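Local atomic coordinates of glycerol-3-phosphate dehydrogenase [NAD(+)] 1 (Saccharomyces cerevisiae, PDB entry 4FGW), a protein that catalyses the NAD-dependent interconversion of dihydroxyacetone phosphate and glycerol 3-phosphate, and so drives glycerol production when yeast meets hyperosmotic stress. Residues Cys176-Gly181 with Gly237-Gly242; Val312-Leu317 with Lys330-Gly335. All blocks are in the same frame, centred on the assembly; numbering follows the deposited sequence.

Contact 1: residues Cys176-Gly181 with Gly237-Gly242; sequences CGALSG and GISICG
Ile238, near the start of helix 235-257, packs on Ala178 and Ser180 of strand 175-180 in a buried strand-to-helix contact between the N-terminal and C-terminal family regions. The strand and helix segments run at 45° to each other, and their axes come within 8.5 Å at closest. Ile238 CD1 sits 3.6 Å from Ala178 O; it also meets the CB atoms of Ala178 and Ser180. Both strand side chains point toward the helix, while Leu179 between them points away. The strand belongs to the mixed sheet of the Rossmann-type NAD-binding domain, and helix 235-257 carries Lys245, the proton acceptor by similarity. No direct hydrogen bond joins the segments. A water donates to Ser180 OG at 3.1 Å and, weakly, to Ile238 O. Ser180 OG lies anti to the backbone N (chi1 -163°), which turns it to this water. With an alanine here, everything beyond CB of Ile238 would go, and a gap is likely to open against Ala178 CB and Ser180 CB. Ser239 brings OG to 4.2 Å from Ala178 CB, but it is hydrogen-bonded to Val235 O. Ser180 also touches Lys152, a substrate-binding residue by similarity.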
loop_
_atom_site.group_PDB
_atom_site.type_symbol
_atom_site.label_atom_id
_atom_site.label_comp_id
_atom_site.label_asym_id
_atom_site.label_seq_id
_atom_site.Cartn_x
_atom_site.Cartn_y
_atom_site.Cartn_z
ATOM N N CYS A 176 2.463 -11.740 -26.757
ATOM C CA CYS A 176 1.983 -12.217 -25.463
ATOM C C CYS A 176 2.066 -11.199 -24.343
ATOM O O CYS A 176 3.152 -10.712 -24.022
ATOM C CB CYS A 176 2.665 -13.532 -25.084
ATOM S SG CYS A 176 2.039 -14.288 -23.567
ATOM N N GLY A 177 0.912 -10.916 -23.749
ATOM C CA GLY A 177 0.787 -10.018 -22.612
ATOM C C GLY A 177 0.630 -10.781 -21.312
ATOM O O GLY A 177 0.824 -12.000 -21.278
ATOM N N ALA A 178 0.275 -10.079 -20.229
ATOM C CA ALA A 178 0.103 -10.718 -18.922
ATOM C C ALA A 178 -1.147 -10.263 -18.175
ATOM O O ALA A 178 -1.668 -9.189 -18.451
ATOM C CB ALA A 178 1.344 -10.517 -18.064
ATOM N N LEU A 179 -1.655 -11.124 -17.276
ATOM C CA LEU A 179 -2.796 -10.873 -16.397
ATOM C C LEU A 179 -2.314 -11.173 -14.972
ATOM O O LEU A 179 -1.882 -12.294 -14.694
ATOM C CB LEU A 179 -4.011 -11.755 -16.769
ATOM C CG LEU A 179 -5.325 -11.511 -15.996
ATOM C CD1 LEU A 179 -6.520 -11.762 -16.860
ATOM C CD2 LEU A 179 -5.411 -12.380 -14.726
ATOM N N SER A 180 -2.356 -10.152 -14.087
ATOM C CA SER A 180 -1.932 -10.262 -12.680
ATOM C C SER A 180 -2.601 -9.192 -11.815
ATOM O O SER A 180 -2.770 -8.064 -12.249
ATOM C CB SER A 180 -0.412 -10.160 -12.573
ATOM O OG SER A 180 0.084 -10.626 -11.330
ATOM N N GLY A 181 -2.978 -9.556 -10.602
ATOM C CA GLY A 181 -3.604 -8.632 -9.661
ATOM C C GLY A 181 -3.758 -9.225 -8.281
ATOM O O GLY A 181 -3.373 -10.372 -8.058
ATOM N N GLY A 237 6.362 -4.543 -15.765
ATOM C CA GLY A 237 5.960 -4.035 -14.450
ATOM C C GLY A 237 5.034 -4.955 -13.682
ATOM O O GLY A 237 5.340 -5.330 -12.546
ATOM N N ILE A 238 3.958 -5.379 -14.308
ATOM C CA ILE A 238 3.030 -6.268 -13.646
ATOM C C ILE A 238 3.582 -7.650 -13.317
ATOM O O ILE A 238 3.178 -8.248 -12.349
ATOM C CB ILE A 238 1.692 -6.292 -14.375
ATOM C CG1 ILE A 238 1.478 -7.544 -15.196
ATOM C CG2 ILE A 238 1.639 -5.167 -15.297
ATOM C CD1 ILE A 238 0.107 -7.616 -15.762
ATOM N N SER A 239 4.547 -8.106 -14.101
ATOM C CA SER A 239 5.245 -9.382 -13.906
ATOM C C SER A 239 6.233 -9.447 -12.748
ATOM O O SER A 239 6.251 -10.447 -12.029
ATOM C CB SER A 239 5.931 -9.814 -15.197
ATOM O OG SER A 239 5.026 -9.768 -16.285
ATOM N N ILE A 240 7.074 -8.421 -12.587
ATOM C CA ILE A 240 8.078 -8.419 -11.523
ATOM C C ILE A 240 7.495 -8.339 -10.115
ATOM O O ILE A 240 8.030 -8.960 -9.196
ATOM C CB ILE A 240 9.298 -7.499 -11.793
ATOM C CG1 ILE A 240 8.952 -6.026 -11.647
ATOM C CG2 ILE A 240 9.978 -7.807 -13.149
ATOM C CD1 ILE A 240 9.800 -5.396 -10.684
ATOM N N CYS A 241 6.357 -7.625 -9.974
ATOM C CA CYS A 241 5.598 -7.466 -8.732
ATOM C C CYS A 241 5.157 -8.823 -8.178
ATOM O O CYS A 241 5.335 -9.063 -6.991
ATOM C CB CYS A 241 4.396 -6.556 -8.958
ATOM S SG CYS A 241 4.809 -4.838 -9.344
ATOM N N GLY A 242 4.614 -9.688 -9.048
ATOM C CA GLY A 242 4.123 -11.029 -8.727
ATOM C C GLY A 242 5.120 -11.966 -8.069
ATOM O O GLY A 242 4.723 -12.901 -7.362
HETATM O O HOH W 1 2.960 -11.525 -12.013
#

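Contact 2: residues Val312-Leu317 with Lys330-Gly335; sequences VKVARL and KELLNG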
loop_
_atom_site.group_PDB
_atom_site.type_symbol
_atom_site.label_atom_id
_atom_site.label_comp_id
_atom_site.label_asym_id
_atom_site.label_seq_id
_atom_site.Cartn_x
_atom_site.Cartn_y
_atom_site.Cartn_z
ATOM N N VAL A 312 4.203 -14.421 4.534
ATOM C CA VAL A 312 4.101 -13.640 5.774
ATOM C C VAL A 312 3.962 -14.554 7.015
ATOM O O VAL A 312 4.635 -14.315 8.019
ATOM C CB VAL A 312 3.062 -12.463 5.689
ATOM C CG1 VAL A 312 1.626 -12.952 5.600
ATOM C CG2 VAL A 312 3.219 -11.482 6.843
ATOM N N LYS A 313 3.150 -15.636 6.903
ATOM C CA LYS A 313 2.885 -16.619 7.962
ATOM C C LYS A 313 4.148 -17.375 8.389
ATOM O O LYS A 313 4.376 -17.523 9.593
ATOM C CB LYS A 313 1.779 -17.601 7.524
ATOM C CG LYS A 313 1.111 -18.360 8.666
ATOM C CD LYS A 313 -0.112 -19.135 8.185
ATOM C CE LYS A 313 -0.874 -19.738 9.340
ATOM N NZ LYS A 313 -2.181 -20.301 8.912
ATOM N N VAL A 314 4.965 -17.849 7.412
ATOM C CA VAL A 314 6.222 -18.577 7.678
ATOM C C VAL A 314 7.209 -17.664 8.404
ATOM O O VAL A 314 7.754 -18.050 9.445
ATOM C CB VAL A 314 6.832 -19.226 6.399
ATOM C CG1 VAL A 314 8.292 -19.642 6.608
ATOM C CG2 VAL A 314 6.006 -20.427 5.959
ATOM N N ALA A 315 7.387 -16.437 7.868
ATOM C CA ALA A 315 8.274 -15.404 8.388
ATOM C C ALA A 315 7.914 -14.993 9.816
ATOM O O ALA A 315 8.807 -14.758 10.630
ATOM C CB ALA A 315 8.236 -14.205 7.470
ATOM N N ARG A 316 6.605 -14.922 10.111
ATOM C CA ARG A 316 6.040 -14.586 11.420
ATOM C C ARG A 316 6.412 -15.673 12.449
ATOM O O ARG A 316 6.811 -15.346 13.569
ATOM C CB ARG A 316 4.514 -14.439 11.295
ATOM C CG ARG A 316 3.918 -13.398 12.212
ATOM C CD ARG A 316 2.407 -13.377 12.112
ATOM N NE ARG A 316 1.924 -12.596 10.971
ATOM C CZ ARG A 316 1.053 -13.042 10.069
ATOM N NH1 ARG A 316 0.572 -14.279 10.153
ATOM N NH2 ARG A 316 0.656 -12.257 9.075
ATOM N N LEU A 317 6.321 -16.961 12.050
ATOM C CA LEU A 317 6.671 -18.097 12.901
ATOM C C LEU A 317 8.177 -18.142 13.157
ATOM O O LEU A 317 8.575 -18.405 14.291
ATOM C CB LEU A 317 6.142 -19.428 12.333
ATOM C CG LEU A 317 6.298 -20.670 13.239
ATOM C CD1 LEU A 317 5.506 -20.540 14.547
ATOM C CD2 LEU A 317 5.903 -21.925 12.509
ATOM N N LYS A 330 7.274 -26.438 6.879
ATOM C CA LYS A 330 6.715 -27.774 7.113
ATOM C C LYS A 330 5.589 -27.725 8.164
ATOM O O LYS A 330 4.566 -28.392 7.992
ATOM C CB LYS A 330 7.838 -28.751 7.548
ATOM C CG LYS A 330 7.380 -30.169 7.895
ATOM C CD LYS A 330 7.970 -31.215 6.965
ATOM C CE LYS A 330 7.631 -32.612 7.419
ATOM N NZ LYS A 330 8.262 -33.641 6.554
ATOM N N GLU A 331 5.789 -26.933 9.243
ATOM C CA GLU A 331 4.857 -26.784 10.364
ATOM C C GLU A 331 3.507 -26.162 9.994
ATOM O O GLU A 331 2.491 -26.542 10.579
ATOM C CB GLU A 331 5.511 -26.000 11.516
ATOM C CG GLU A 331 4.931 -26.333 12.880
ATOM C CD GLU A 331 5.413 -25.453 14.015
ATOM O OE1 GLU A 331 4.672 -24.518 14.398
ATOM O OE2 GLU A 331 6.523 -25.708 14.535
ATOM N N LEU A 332 3.489 -25.212 9.046
ATOM C CA LEU A 332 2.248 -24.532 8.673
ATOM C C LEU A 332 1.694 -24.916 7.306
ATOM O O LEU A 332 0.504 -25.215 7.204
ATOM C CB LEU A 332 2.396 -22.991 8.748
ATOM C CG LEU A 332 2.993 -22.368 10.014
ATOM C CD1 LEU A 332 3.647 -21.040 9.696
ATOM C CD2 LEU A 332 1.946 -22.200 11.106
ATOM N N LEU A 333 2.534 -24.863 6.255
ATOM C CA LEU A 333 2.091 -25.071 4.874
ATOM C C LEU A 333 1.963 -26.518 4.401
ATOM O O LEU A 333 1.475 -26.746 3.288
ATOM C CB LEU A 333 2.927 -24.237 3.871
ATOM C CG LEU A 333 3.544 -22.898 4.321
ATOM C CD1 LEU A 333 4.409 -22.324 3.225
ATOM C CD2 LEU A 333 2.481 -21.880 4.707
ATOM N N ASN A 334 2.365 -27.486 5.247
ATOM C CA ASN A 334 2.362 -28.927 4.969
ATOM C C ASN A 334 2.939 -29.331 3.584
ATOM O O ASN A 334 4.162 -29.375 3.445
ATOM C CB ASN A 334 1.052 -29.641 5.411
ATOM C CG ASN A 334 -0.133 -29.638 4.461
ATOM O OD1 ASN A 334 -0.704 -30.691 4.150
ATOM N ND2 ASN A 334 -0.560 -28.470 4.006
ATOM N N GLY A 335 2.084 -29.538 2.581
ATOM C CA GLY A 335 2.505 -29.907 1.233
ATOM C C GLY A 335 2.606 -28.734 0.280
ATOM O O GLY A 335 2.431 -28.906 -0.929
#
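Leu332 meets Lys313 and Leu317 in a largely apolar contact between two successive helices. Leu332 CD1 lies 3.6 Å from Lys313 O and also meets Lys313 CG. Leu332 CD1 is likewise 3.7 Å from Leu317 CD2. Extended beyond CG, the Lys313 chain crosses the Leu332 side chain at a slant and brings CE near Leu332 CD2. In a second apolar pair, Val314 CG2 sits against the branched end of Leu333, 3.7 Å from Leu333 CD1, and the two side chains cross at about a right angle. With CG1 anti to the backbone N (chi1 165°), it is CG2 that Val314 presents to Leu333. Among polar groups, Glu331 brings OE1 to 3.4 Å from Leu317 CD2, a carboxylate against a methyl. No hydrogen bond crosses between the segments. The helix of Leu332 gives way to a turn at Asn334, with positive phi; ND2 of Asn334 bonds weakly to Leu333 O. Leu333 lies close to Arg310, which binds substrate and NAD by similarity. Cys328, one turn earlier on helix 325-333, extends the packing on Val314 and Leu317. Behind helix 310-320, Ala315 rests on Leu250 and Phe254 of helix 235-257, and Arg316 forms a salt bridge with Glu256.

From the N terminus, the chain first builds most of the Rossmann-type sheet and reaches strand 175-180. It then passes through strands 194-199 and 227-232, and contact 1 closes this loop of 55 residues at the start of helix 235-257. Contact 1 thus joins the sheet to the helical C-terminal part. Contact 2 comes later and closes a short loop of 12 residues between helices 310-320 and 325-333, wholly within that part. The two follow in series and neither nest nor cross. The centres of contact 1 and contact 2 are about 26 Å apart, and the two do not touch. Helix 235-257 links them, running from contact 1 to the neighbourhood of contact 2.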